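Local coordinates for reticulocyte binding protein (PDB 3FAW) that is the surface-anchored pullulanase SAP of group B Streptococcus, which probably hydrolyses alpha-1,6-glucosidic linkages in pullulan, glycogen and related alpha-glucans, at residues 718-723 / 738-743; 750-755 / 809-814; 148-153 / 203-208. All coordinates share one frame; numbering follows the deposited sequence.

Interaction 1 of 3, residues 718-723 / 738-743; sequences EVSLIT and AYQTID
S720 and Q740 hold each other through two backbone hydrogen bonds, S720 N to Q740 O at 2.9 Å and Q740 N to S720 O at 3.0 Å. They form the hydrogen-bonded pair of a short antiparallel ladder that adds 720-721 as an outermost strand to the five-stranded sheet of the C-terminal domain. Past L721, paired with Y739 without hydrogen bonds, the chain turns. A738 O there accepts I722 N at 3.0 Å, the donor lying 35° out of the carbonyl plane, and also a weak bond from T723 N. With OG1 set between its own backbone N and carbonyl carbon (chi1 57°), T723 takes the N-H of A738 at 3.1 Å from OG1 to N, so a side chain continues the ladder where the strand pairing ends.

On the face of S720 and Q740, one water joins both segments: it donates to E718 O, accepts from Q740 NE2 and bonds S720 OG, which also meets Y768 OH. I722 lays its CD1 along the Y739-Q740 backbone, with Y768 of helix 765-768 beside it. V719, L721 and Y739 turn instead to F548 of helix 544-551. V719 and T741 lie side by side, the CG2 methyl of V719 3.6 Å from T741 OG1, whose hydrogen-bond partner is A706 O.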
ATOM      1  N   GLU A 718       5.586  -2.950  32.586  1.00 18.14           N
ATOM      2  CA  GLU A 718       6.221  -4.270  32.486  1.00 18.23           C
ATOM      3  C   GLU A 718       7.447  -4.325  31.574  1.00 17.89           C
ATOM      4  O   GLU A 718       8.171  -5.323  31.584  1.00 17.41           O
ATOM      5  CB  GLU A 718       5.192  -5.310  32.039  1.00 18.96           C
ATOM      6  CG  GLU A 718       4.033  -5.476  33.023  1.00 20.97           C
ATOM      7  CD  GLU A 718       2.800  -6.126  32.416  1.00 22.18           C
ATOM      8  OE1 GLU A 718       2.880  -6.658  31.287  1.00 22.85           O
ATOM      9  OE2 GLU A 718       1.739  -6.099  33.080  1.00 26.39           O
ATOM     10  N   VAL A 719       7.673  -3.270  30.788  1.00 17.47           N
ATOM     11  CA  VAL A 719       8.874  -3.157  29.966  1.00 16.16           C
ATOM     12  C   VAL A 719       9.728  -2.009  30.502  1.00 16.68           C
ATOM     13  O   VAL A 719       9.279  -0.861  30.537  1.00 13.83           O
ATOM     14  CB  VAL A 719       8.535  -2.918  28.482  1.00 16.36           C
ATOM     15  CG1 VAL A 719       9.808  -2.877  27.644  1.00 14.68           C
ATOM     16  CG2 VAL A 719       7.590  -4.005  27.970  1.00 13.14           C
ATOM     17  N   SER A 720      10.957  -2.331  30.911  1.00 18.10           N
ATOM     18  CA  SER A 720      11.839  -1.380  31.592  1.00 18.29           C
ATOM     19  C   SER A 720      13.222  -1.283  30.941  1.00 17.57           C
ATOM     20  O   SER A 720      13.671  -2.201  30.252  1.00 16.35           O
ATOM     21  CB  SER A 720      11.966  -1.747  33.076  1.00 19.11           C
ATOM     22  OG  SER A 720      12.343  -3.103  33.251  1.00 20.79           O
ATOM     23  N   LEU A 721      13.883  -0.150  31.169  1.00 17.86           N
ATOM     24  CA  LEU A 721      15.177   0.148  30.557  1.00 16.99           C
ATOM     25  C   LEU A 721      16.318  -0.225  31.500  1.00 17.73           C
ATOM     26  O   LEU A 721      16.486   0.393  32.554  1.00 17.90           O
ATOM     27  CB  LEU A 721      15.254   1.635  30.200  1.00 17.05           C
ATOM     28  CG  LEU A 721      16.519   2.122  29.488  1.00 15.91           C
ATOM     29  CD1 LEU A 721      16.681   1.442  28.129  1.00 17.30           C
ATOM     30  CD2 LEU A 721      16.483   3.631  29.334  1.00 15.39           C
ATOM     31  N   ILE A 722      17.099  -1.233  31.120  1.00 16.92           N
ATOM     32  CA  ILE A 722      18.237  -1.668  31.932  1.00 16.79           C
ATOM     33  C   ILE A 722      19.379  -0.649  31.831  1.00 17.90           C
ATOM     34  O   ILE A 722      19.924  -0.210  32.844  1.00 18.57           O
ATOM     35  CB  ILE A 722      18.746  -3.061  31.504  1.00 16.64           C
ATOM     36  CG1 ILE A 722      17.663  -4.120  31.731  1.00 14.07           C
ATOM     37  CG2 ILE A 722      20.013  -3.420  32.277  1.00 17.88           C
ATOM     38  CD1 ILE A 722      17.997  -5.477  31.141  1.00 13.44           C
ATOM     39  N   THR A 723      19.723  -0.273  30.605  1.00 17.20           N
ATOM     40  CA  THR A 723      20.757   0.726  30.364  1.00 17.86           C
ATOM     41  C   THR A 723      20.208   2.149  30.482  1.00 17.60           C
ATOM     42  O   THR A 723      20.043   2.846  29.477  1.00 17.39           O
ATOM     43  CB  THR A 723      21.390   0.549  28.971  1.00 17.97           C
ATOM     44  OG1 THR A 723      20.366   0.627  27.972  1.00 15.37           O
ATOM     45  CG2 THR A 723      22.100  -0.796  28.867  1.00 19.20           C
ATOM     46  N   ALA A 738      19.901  -2.075  26.448  1.00 16.34           N
ATOM     47  CA  ALA A 738      19.361  -3.311  27.018  1.00 16.42           C
ATOM     48  C   ALA A 738      18.019  -3.035  27.677  1.00 15.79           C
ATOM     49  O   ALA A 738      17.850  -2.009  28.333  1.00 16.48           O
ATOM     50  CB  ALA A 738      20.332  -3.908  28.024  1.00 15.38           C
ATOM     51  N   TYR A 739      17.072  -3.951  27.497  1.00 16.28           N
ATOM     52  CA  TYR A 739      15.739  -3.810  28.085  1.00 17.48           C
ATOM     53  C   TYR A 739      15.146  -5.139  28.516  1.00 16.77           C
ATOM     54  O   TYR A 739      15.457  -6.186  27.954  1.00 16.48           O
ATOM     55  CB  TYR A 739      14.770  -3.103  27.129  1.00 17.39           C
ATOM     56  CG  TYR A 739      14.805  -3.587  25.697  1.00 19.04           C
ATOM     57  CD1 TYR A 739      13.868  -4.505  25.217  1.00 18.43           C
ATOM     58  CD2 TYR A 739      15.762  -3.103  24.813  1.00 16.28           C
ATOM     59  CE1 TYR A 739      13.898  -4.931  23.892  1.00 18.17           C
ATOM     60  CE2 TYR A 739      15.803  -3.524  23.503  1.00 17.76           C
ATOM     61  CZ  TYR A 739      14.871  -4.430  23.039  1.00 19.48           C
ATOM     62  OH  TYR A 739      14.935  -4.828  21.721  1.00 18.05           O
ATOM     63  N   GLN A 740      14.277  -5.068  29.518  1.00 17.54           N
ATOM     64  CA  GLN A 740      13.630  -6.244  30.080  1.00 17.07           C
ATOM     65  C   GLN A 740      12.118  -6.161  29.911  1.00 16.92           C
ATOM     66  O   GLN A 740      11.514  -5.109  30.116  1.00 14.80           O
ATOM     67  CB  GLN A 740      13.967  -6.366  31.562  1.00 17.43           C
ATOM     68  CG  GLN A 740      13.592  -7.711  32.174  1.00 18.73           C
ATOM     69  CD  GLN A 740      13.756  -7.712  33.678  1.00 18.78           C
ATOM     70  OE1 GLN A 740      14.818  -8.342  34.152  1.00 17.89           O
ATOM     71  NE2 GLN A 740      12.936  -7.148  34.406  1.00 14.46           N
ATOM     72  N   THR A 741      11.519  -7.284  29.528  1.00 18.52           N
ATOM     73  CA  THR A 741      10.070  -7.414  29.481  1.00 18.91           C
ATOM     74  C   THR A 741       9.651  -8.694  30.208  1.00 20.30           C
ATOM     75  O   THR A 741      10.455  -9.610  30.391  1.00 19.85           O
ATOM     76  CB  THR A 741       9.537  -7.400  28.026  1.00 19.16           C
ATOM     77  OG1 THR A 741       8.112  -7.555  28.037  1.00 19.68           O
ATOM     78  CG2 THR A 741      10.171  -8.509  27.188  1.00 15.06           C
ATOM     79  N   ILE A 742       8.392  -8.730  30.634  1.00 21.14           N
ATOM     80  CA  ILE A 742       7.840  -9.853  31.389  1.00 21.87           C
ATOM     81  C   ILE A 742       6.528 -10.254  30.727  1.00 22.57           C
ATOM     82  O   ILE A 742       5.765  -9.389  30.296  1.00 22.39           O
ATOM     83  CB  ILE A 742       7.558  -9.467  32.867  1.00 22.49           C
ATOM     84  CG1 ILE A 742       8.704  -8.626  33.449  1.00 23.32           C
ATOM     85  CG2 ILE A 742       7.326 -10.717  33.707  1.00 22.02           C
ATOM     86  CD1 ILE A 742       8.461  -8.138  34.867  1.00 23.11           C
ATOM     87  N   ASP A 743       6.261 -11.553  30.632  1.00 22.91           N
ATOM     88  CA  ASP A 743       5.014 -12.012  30.012  1.00 23.21           C
ATOM     89  C   ASP A 743       3.944 -12.329  31.061  1.00 23.40           C
ATOM     90  O   ASP A 743       4.191 -12.222  32.267  1.00 21.70           O
ATOM     91  CB  ASP A 743       5.266 -13.186  29.049  1.00 23.55           C
ATOM     92  CG  ASP A 743       5.594 -14.489  29.749  1.00 24.12           C
ATOM     93  OD1 ASP A 743       5.594 -14.541  30.996  1.00 26.98           O
ATOM     94  OD2 ASP A 743       5.851 -15.477  29.027  1.00 25.27           O
TER
HETATM   95  O   HOH W   1      10.687  -5.075  33.440  1.00 16.53           O

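Interaction 2 of 3, residues 750-755 / 809-814; sequences AVFVNA and IVIKVG
A chi1 of -58° in F752 puts CG anti to the carbonyl carbon, so that the ring stands up from its own strand with the CD2-CE2 edge turned toward 809-813. I811 has the same first torsion and an extended chain beyond (chi2 -179°), which brings its CD1 to 4.0 Å from F752 CE2; the two side chains meet at a slant. The ring also turns an edge to the backbone: I809 O lies in the ring plane, 3.4 Å from F752 CD2, where it would face the slightly positive rim of the ring.

Beneath these side chains runs a regular antiparallel ladder between two interior strands of the sheet in the C-terminal beta domain. F752 and I809 form one hydrogen-bonded pair, with F752 N to I809 O at 2.7 Å and I809 N to F752 O at 2.8 Å. A750 and I811 form the next, through A750 N to I811 O, almost straight at 173°, and I811 N to A750 O, each 2.9 Å. Between them V751 and V810 make the non-hydrogen-bonded pair, side by side and pointing the same way, with V751 CG1 4.0 Å from V810 CG2.

L801 and I803 of strand 800-803 cover the face of F752, I809 and I811, while V606 of helix 590-609 packs on V751 across the sheet. Apolar side chains thus line both faces, and the buried peptide groups of the two hydrogen-bonded pairs satisfy one another. Cohesion here comes from paired amides and hydrocarbon packing, without any charged side chain in the contact.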
ATOM      1  N   ALA A 750      15.160 -10.648  28.871  1.00 17.94           N
ATOM      2  CA  ALA A 750      16.022  -9.461  28.768  1.00 18.10           C
ATOM      3  C   ALA A 750      16.795  -9.465  27.453  1.00 17.62           C
ATOM      4  O   ALA A 750      17.461 -10.449  27.132  1.00 17.55           O
ATOM      5  CB  ALA A 750      16.989  -9.401  29.940  1.00 17.42           C
ATOM      6  N   VAL A 751      16.706  -8.359  26.713  1.00 17.64           N
ATOM      7  CA  VAL A 751      17.371  -8.207  25.414  1.00 16.63           C
ATOM      8  C   VAL A 751      18.523  -7.205  25.514  1.00 17.24           C
ATOM      9  O   VAL A 751      18.332  -6.081  25.978  1.00 14.79           O
ATOM     10  CB  VAL A 751      16.386  -7.692  24.332  1.00 17.72           C
ATOM     11  CG1 VAL A 751      17.057  -7.689  22.952  1.00 17.12           C
ATOM     12  CG2 VAL A 751      15.111  -8.531  24.313  1.00 15.46           C
ATOM     13  N   PHE A 752      19.708  -7.623  25.071  1.00 17.67           N
ATOM     14  CA  PHE A 752      20.905  -6.780  25.063  1.00 17.47           C
ATOM     15  C   PHE A 752      21.403  -6.611  23.632  1.00 17.82           C
ATOM     16  O   PHE A 752      21.605  -7.602  22.934  1.00 16.93           O
ATOM     17  CB  PHE A 752      22.018  -7.421  25.895  1.00 16.96           C
ATOM     18  CG  PHE A 752      21.639  -7.690  27.329  1.00 16.50           C
ATOM     19  CD1 PHE A 752      21.963  -6.784  28.328  1.00 16.08           C
ATOM     20  CD2 PHE A 752      20.981  -8.861  27.681  1.00 14.16           C
ATOM     21  CE1 PHE A 752      21.624  -7.031  29.648  1.00 12.91           C
ATOM     22  CE2 PHE A 752      20.639  -9.114  28.994  1.00 12.73           C
ATOM     23  CZ  PHE A 752      20.962  -8.198  29.981  1.00 14.20           C
ATOM     24  N   VAL A 753      21.599  -5.365  23.201  1.00 18.27           N
ATOM     25  CA  VAL A 753      22.144  -5.074  21.864  1.00 17.51           C
ATOM     26  C   VAL A 753      23.356  -4.151  21.967  1.00 17.69           C
ATOM     27  O   VAL A 753      23.207  -2.948  22.204  1.00 18.67           O
ATOM     28  CB  VAL A 753      21.089  -4.405  20.948  1.00 17.15           C
ATOM     29  CG1 VAL A 753      21.714  -3.981  19.622  1.00 15.65           C
ATOM     30  CG2 VAL A 753      19.909  -5.347  20.706  1.00 16.03           C
ATOM     31  N   ASN A 754      24.551  -4.720  21.812  1.00 15.88           N
ATOM     32  CA  ASN A 754      25.767  -3.924  21.680  1.00 15.44           C
ATOM     33  C   ASN A 754      26.043  -3.648  20.202  1.00 16.23           C
ATOM     34  O   ASN A 754      26.604  -4.490  19.499  1.00 16.43           O
ATOM     35  CB  ASN A 754      26.974  -4.619  22.323  1.00 14.14           C
ATOM     36  CG  ASN A 754      28.235  -3.751  22.299  1.00 15.67           C
ATOM     37  OD1 ASN A 754      28.177  -2.562  21.981  1.00 14.67           O
ATOM     38  ND2 ASN A 754      29.376  -4.344  22.642  1.00 15.07           N
ATOM     39  N   ALA A 755      25.639  -2.467  19.742  1.00 15.25           N
ATOM     40  CA  ALA A 755      25.903  -2.035  18.371  1.00 17.03           C
ATOM     41  C   ALA A 755      27.225  -1.268  18.256  1.00 16.83           C
ATOM     42  O   ALA A 755      27.536  -0.727  17.195  1.00 16.56           O
ATOM     43  CB  ALA A 755      24.746  -1.175  17.853  1.00 17.04           C
ATOM     44  N   ILE A 809      22.353 -10.299  22.671  1.00 13.77           N
ATOM     45  CA  ILE A 809      22.142 -11.371  23.644  1.00 14.06           C
ATOM     46  C   ILE A 809      20.736 -11.293  24.246  1.00 14.80           C
ATOM     47  O   ILE A 809      20.305 -10.229  24.684  1.00 16.37           O
ATOM     48  CB  ILE A 809      23.172 -11.320  24.803  1.00 13.98           C
ATOM     49  CG1 ILE A 809      24.610 -11.233  24.273  1.00 13.52           C
ATOM     50  CG2 ILE A 809      23.032 -12.552  25.686  1.00 12.91           C
ATOM     51  CD1 ILE A 809      25.073 -12.467  23.538  1.00 10.94           C
ATOM     52  N   VAL A 810      20.025 -12.417  24.265  1.00 14.73           N
ATOM     53  CA  VAL A 810      18.739 -12.492  24.962  1.00 15.31           C
ATOM     54  C   VAL A 810      18.804 -13.565  26.047  1.00 15.86           C
ATOM     55  O   VAL A 810      19.181 -14.709  25.777  1.00 15.70           O
ATOM     56  CB  VAL A 810      17.550 -12.783  24.017  1.00 14.23           C
ATOM     57  CG1 VAL A 810      16.251 -12.882  24.815  1.00 13.61           C
ATOM     58  CG2 VAL A 810      17.430 -11.702  22.951  1.00 14.24           C
ATOM     59  N   ILE A 811      18.446 -13.173  27.269  1.00 16.94           N
ATOM     60  CA  ILE A 811      18.397 -14.086  28.411  1.00 18.12           C
ATOM     61  C   ILE A 811      16.949 -14.284  28.863  1.00 17.66           C
ATOM     62  O   ILE A 811      16.159 -13.342  28.861  1.00 16.01           O
ATOM     63  CB  ILE A 811      19.229 -13.558  29.605  1.00 18.73           C
ATOM     64  CG1 ILE A 811      20.666 -13.254  29.171  1.00 19.37           C
ATOM     65  CG2 ILE A 811      19.242 -14.575  30.734  1.00 21.77           C
ATOM     66  CD1 ILE A 811      21.564 -12.752  30.298  1.00 18.87           C
ATOM     67  N   LYS A 812      16.617 -15.518  29.242  1.00 17.92           N
ATOM     68  CA  LYS A 812      15.309 -15.855  29.806  1.00 17.82           C
ATOM     69  C   LYS A 812      15.471 -16.382  31.232  1.00 18.18           C
ATOM     70  O   LYS A 812      16.312 -17.251  31.489  1.00 16.57           O
ATOM     71  CB  LYS A 812      14.621 -16.928  28.954  1.00 17.42           C
ATOM     72  CG  LYS A 812      13.260 -17.389  29.475  1.00 17.30           C
ATOM     73  CD  LYS A 812      12.872 -18.737  28.895  1.00 19.03           C
ATOM     74  CE  LYS A 812      11.548 -19.227  29.458  1.00 19.41           C
ATOM     75  NZ  LYS A 812      11.197 -20.583  28.948  1.00 19.38           N
ATOM     76  N   VAL A 813      14.657 -15.858  32.147  1.00 19.21           N
ATOM     77  CA  VAL A 813      14.554 -16.392  33.507  1.00 19.55           C
ATOM     78  C   VAL A 813      13.159 -16.982  33.706  1.00 20.57           C
ATOM     79  O   VAL A 813      12.172 -16.245  33.780  1.00 21.90           O
ATOM     80  CB  VAL A 813      14.824 -15.310  34.567  1.00 19.15           C
ATOM     81  CG1 VAL A 813      14.675 -15.886  35.978  1.00 18.01           C
ATOM     82  CG2 VAL A 813      16.216 -14.714  34.374  1.00 19.72           C
ATOM     83  N   GLY A 814      13.085 -18.309  33.772  1.00 21.59           N
ATOM     84  CA  GLY A 814      11.823 -19.011  34.012  1.00 22.63           C
ATOM     85  C   GLY A 814      11.411 -18.956  35.473  1.00 23.70           C
ATOM     86  O   GLY A 814      10.402 -18.337  35.822  1.00 25.76           O
TER

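Interaction 3 of 3, residues 148-153 / 203-208; sequences ASLWSP and YLYEIK
Y205 brings its ring against L150, the central meeting between two strands of the CBM48 domain, the beta-sandwich module found N-terminal to the barrel in isoamylase-type enzymes. The segments share no direct hydrogen bond; their axes pass 10.4 Å apart at 43°, and side chains fill the interval. L150 CD2 sits over one face of the Y205 ring, 4.1 Å from its centroid, in a CH-pi contact. With CG anti to the backbone N (chi1 -179°), L150 reaches across as the tyrosine slides past it in the opposite direction. At the far end of the ring, Y205 OH lies 3.4 Å from A148 CB. This hydroxyl donates to a water 2.6 Å away in the ring plane, which in turn donates to S149 O, so the buried phenol is tied to the facing strand through solvent.

Two residues on, I207 extends CD1 to 4.2 Å from L150 CD2 and 3.8 Å from S152 OG, whose hydrogen bond goes to I404 O. M160 of strand 157-164 adjoins both A148 and Y205, and I216 of strand 212-216 packs on Y205 and I207. Segment 148-153 meanwhile hydrogen-bonds through its backbone to strand 184-189, through A148 with T187 and L150 with W185.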
ATOM      1  N   ALA A 148     -26.239  -5.350 -16.381  1.00 14.68           N
ATOM      2  CA  ALA A 148     -25.173  -4.347 -16.320  1.00 14.47           C
ATOM      3  C   ALA A 148     -25.675  -3.010 -15.770  1.00 15.05           C
ATOM      4  O   ALA A 148     -26.806  -2.607 -16.029  1.00 14.53           O
ATOM      5  CB  ALA A 148     -24.568  -4.150 -17.701  1.00 13.50           C
ATOM      6  N   SER A 149     -24.809  -2.331 -15.021  1.00 15.45           N
ATOM      7  CA  SER A 149     -25.113  -1.024 -14.435  1.00 15.46           C
ATOM      8  C   SER A 149     -23.867  -0.144 -14.436  1.00 13.25           C
ATOM      9  O   SER A 149     -22.787  -0.603 -14.060  1.00 13.00           O
ATOM     10  CB  SER A 149     -25.629  -1.181 -13.002  1.00 15.93           C
ATOM     11  OG  SER A 149     -27.006  -1.520 -12.985  1.00 21.53           O
ATOM     12  N   LEU A 150     -24.028   1.108 -14.864  1.00 12.28           N
ATOM     13  CA  LEU A 150     -22.951   2.109 -14.860  1.00 12.52           C
ATOM     14  C   LEU A 150     -23.491   3.454 -14.364  1.00 12.55           C
ATOM     15  O   LEU A 150     -24.476   3.966 -14.902  1.00 12.19           O
ATOM     16  CB  LEU A 150     -22.373   2.292 -16.268  1.00 12.80           C
ATOM     17  CG  LEU A 150     -21.212   3.294 -16.378  1.00 11.80           C
ATOM     18  CD1 LEU A 150     -19.917   2.671 -15.853  1.00 12.85           C
ATOM     19  CD2 LEU A 150     -21.035   3.791 -17.804  1.00 12.27           C
ATOM     20  N   TRP A 151     -22.840   4.024 -13.353  1.00 13.17           N
ATOM     21  CA  TRP A 151     -23.234   5.327 -12.806  1.00 14.04           C
ATOM     22  C   TRP A 151     -22.584   6.454 -13.614  1.00 13.56           C
ATOM     23  O   TRP A 151     -21.361   6.504 -13.741  1.00 13.88           O
ATOM     24  CB  TRP A 151     -22.836   5.419 -11.326  1.00 14.36           C
ATOM     25  CG  TRP A 151     -23.256   6.685 -10.642  1.00 14.55           C
ATOM     26  CD1 TRP A 151     -24.462   6.941 -10.055  1.00 14.27           C
ATOM     27  CD2 TRP A 151     -22.462   7.864 -10.460  1.00 14.87           C
ATOM     28  NE1 TRP A 151     -24.468   8.210  -9.524  1.00 15.83           N
ATOM     29  CE2 TRP A 151     -23.254   8.799  -9.762  1.00 14.35           C
ATOM     30  CE3 TRP A 151     -21.159   8.223 -10.828  1.00 15.95           C
ATOM     31  CZ2 TRP A 151     -22.785  10.073  -9.418  1.00 17.65           C
ATOM     32  CZ3 TRP A 151     -20.692   9.486 -10.486  1.00 15.77           C
ATOM     33  CH2 TRP A 151     -21.504  10.397  -9.788  1.00 15.04           C
ATOM     34  N   SER A 152     -23.403   7.349 -14.166  1.00 13.92           N
ATOM     35  CA  SER A 152     -22.900   8.463 -14.989  1.00 13.93           C
ATOM     36  C   SER A 152     -23.998   9.511 -15.238  1.00 14.27           C
ATOM     37  O   SER A 152     -24.547   9.595 -16.334  1.00 13.64           O
ATOM     38  CB  SER A 152     -22.350   7.937 -16.324  1.00 14.43           C
ATOM     39  OG  SER A 152     -21.718   8.966 -17.065  1.00 13.61           O
ATOM     40  N   PRO A 153     -24.301  10.334 -14.219  1.00 13.00           N
ATOM     41  CA  PRO A 153     -25.514  11.149 -14.251  1.00 13.65           C
ATOM     42  C   PRO A 153     -25.546  12.274 -15.298  1.00 12.86           C
ATOM     43  O   PRO A 153     -26.638  12.707 -15.656  1.00 12.50           O
ATOM     44  CB  PRO A 153     -25.588  11.720 -12.828  1.00 13.25           C
ATOM     45  CG  PRO A 153     -24.192  11.723 -12.346  1.00 13.88           C
ATOM     46  CD  PRO A 153     -23.516  10.558 -12.992  1.00 13.20           C
ATOM     47  N   TYR A 203     -15.990  -5.882 -22.851  1.00 11.47           N
ATOM     48  CA  TYR A 203     -16.844  -4.721 -23.093  1.00 11.30           C
ATOM     49  C   TYR A 203     -16.219  -3.382 -22.688  1.00 11.50           C
ATOM     50  O   TYR A 203     -15.428  -3.299 -21.744  1.00 11.43           O
ATOM     51  CB  TYR A 203     -18.213  -4.898 -22.407  1.00 10.98           C
ATOM     52  CG  TYR A 203     -18.179  -4.906 -20.893  1.00 11.73           C
ATOM     53  CD1 TYR A 203     -18.531  -3.772 -20.158  1.00 12.06           C
ATOM     54  CD2 TYR A 203     -17.800  -6.048 -20.191  1.00 11.15           C
ATOM     55  CE1 TYR A 203     -18.502  -3.775 -18.769  1.00 11.65           C
ATOM     56  CE2 TYR A 203     -17.768  -6.060 -18.802  1.00 11.95           C
ATOM     57  CZ  TYR A 203     -18.120  -4.923 -18.097  1.00 10.30           C
ATOM     58  OH  TYR A 203     -18.086  -4.941 -16.722  1.00 12.53           O
ATOM     59  N   LEU A 204     -16.580  -2.344 -23.441  1.00 10.61           N
ATOM     60  CA  LEU A 204     -16.323  -0.958 -23.066  1.00  9.82           C
ATOM     61  C   LEU A 204     -17.654  -0.211 -23.096  1.00  9.98           C
ATOM     62  O   LEU A 204     -18.627  -0.698 -23.676  1.00  7.42           O
ATOM     63  CB  LEU A 204     -15.331  -0.301 -24.029  1.00  9.24           C
ATOM     64  CG  LEU A 204     -13.870  -0.764 -23.973  1.00  7.94           C
ATOM     65  CD1 LEU A 204     -13.070  -0.142 -25.111  1.00  8.40           C
ATOM     66  CD2 LEU A 204     -13.226  -0.436 -22.630  1.00  6.23           C
ATOM     67  N   TYR A 205     -17.697   0.958 -22.459  1.00 11.09           N
ATOM     68  CA  TYR A 205     -18.859   1.846 -22.540  1.00 11.70           C
ATOM     69  C   TYR A 205     -18.492   3.109 -23.306  1.00 12.51           C
ATOM     70  O   TYR A 205     -17.489   3.749 -22.996  1.00 13.12           O
ATOM     71  CB  TYR A 205     -19.349   2.238 -21.144  1.00 11.50           C
ATOM     72  CG  TYR A 205     -20.063   1.138 -20.399  1.00 11.62           C
ATOM     73  CD1 TYR A 205     -21.273   0.629 -20.865  1.00 10.11           C
ATOM     74  CD2 TYR A 205     -19.538   0.613 -19.216  1.00 11.47           C
ATOM     75  CE1 TYR A 205     -21.938  -0.381 -20.179  1.00  9.76           C
ATOM     76  CE2 TYR A 205     -20.200  -0.393 -18.522  1.00 10.20           C
ATOM     77  CZ  TYR A 205     -21.400  -0.882 -19.010  1.00 10.95           C
ATOM     78  OH  TYR A 205     -22.055  -1.885 -18.335  1.00 13.35           O
ATOM     79  N   GLU A 206     -19.304   3.465 -24.297  1.00 13.56           N
ATOM     80  CA  GLU A 206     -19.148   4.734 -25.003  1.00 14.72           C
ATOM     81  C   GLU A 206     -20.141   5.758 -24.463  1.00 14.81           C
ATOM     82  O   GLU A 206     -21.357   5.588 -24.592  1.00 15.11           O
ATOM     83  CB  GLU A 206     -19.329   4.564 -26.514  1.00 14.97           C
ATOM     84  CG  GLU A 206     -18.906   5.797 -27.309  1.00 15.21           C
ATOM     85  CD  GLU A 206     -18.959   5.577 -28.810  1.00 17.59           C
ATOM     86  OE1 GLU A 206     -20.049   5.255 -29.325  1.00 19.76           O
ATOM     87  OE2 GLU A 206     -17.911   5.731 -29.471  1.00 19.77           O
ATOM     88  N   ILE A 207     -19.611   6.817 -23.857  1.00 15.45           N
ATOM     89  CA  ILE A 207     -20.425   7.852 -23.227  1.00 15.88           C
ATOM     90  C   ILE A 207     -20.448   9.087 -24.112  1.00 16.59           C
ATOM     91  O   ILE A 207     -19.405   9.542 -24.569  1.00 15.23           O
ATOM     92  CB  ILE A 207     -19.883   8.229 -21.829  1.00 14.78           C
ATOM     93  CG1 ILE A 207     -19.851   6.992 -20.924  1.00 16.60           C
ATOM     94  CG2 ILE A 207     -20.744   9.322 -21.188  1.00 14.34           C
ATOM     95  CD1 ILE A 207     -19.388   7.275 -19.508  1.00 16.77           C
ATOM     96  N   LYS A 208     -21.642   9.617 -24.355  1.00 19.00           N
ATOM     97  CA  LYS A 208     -21.807  10.842 -25.127  1.00 20.80           C
ATOM     98  C   LYS A 208     -22.294  11.968 -24.222  1.00 21.25           C
ATOM     99  O   LYS A 208     -23.284  11.811 -23.503  1.00 19.75           O
ATOM    100  CB  LYS A 208     -22.800  10.621 -26.267  1.00 21.35           C
ATOM    101  CG  LYS A 208     -22.842  11.741 -27.293  1.00 23.08           C
ATOM    102  CD  LYS A 208     -23.772  11.391 -28.445  1.00 24.80           C
ATOM    103  CE  LYS A 208     -23.884  12.536 -29.446  1.00 29.30           C
ATOM    104  NZ  LYS A 208     -24.695  12.159 -30.639  0.10 27.46           N
TER
HETATM  105  O   HOH W   2     -21.348  -2.420 -15.928  1.00 10.29           O

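Interaction 3 comes first along the chain, in the CBM48 domain; interactions 1 and 2 follow in series in the C-terminal domain. That pair lies with centres 10 Å apart in one antiparallel sheet, where strands 736-742 and 748-754 are consecutive neighbours. Y739 O and V751 N, 2.8 Å apart, join them, and the methyl of A738 touches CD1 of F752, so the sheet runs without a break from 720-721 to 807-813. Interaction 3 stands about 61 and 62 Å away, centre to centre, across the middle of the chain. Between these accessory beta domains the chain forms the eight-stranded parallel barrel typical of alpha-amylase-type catalytic domains.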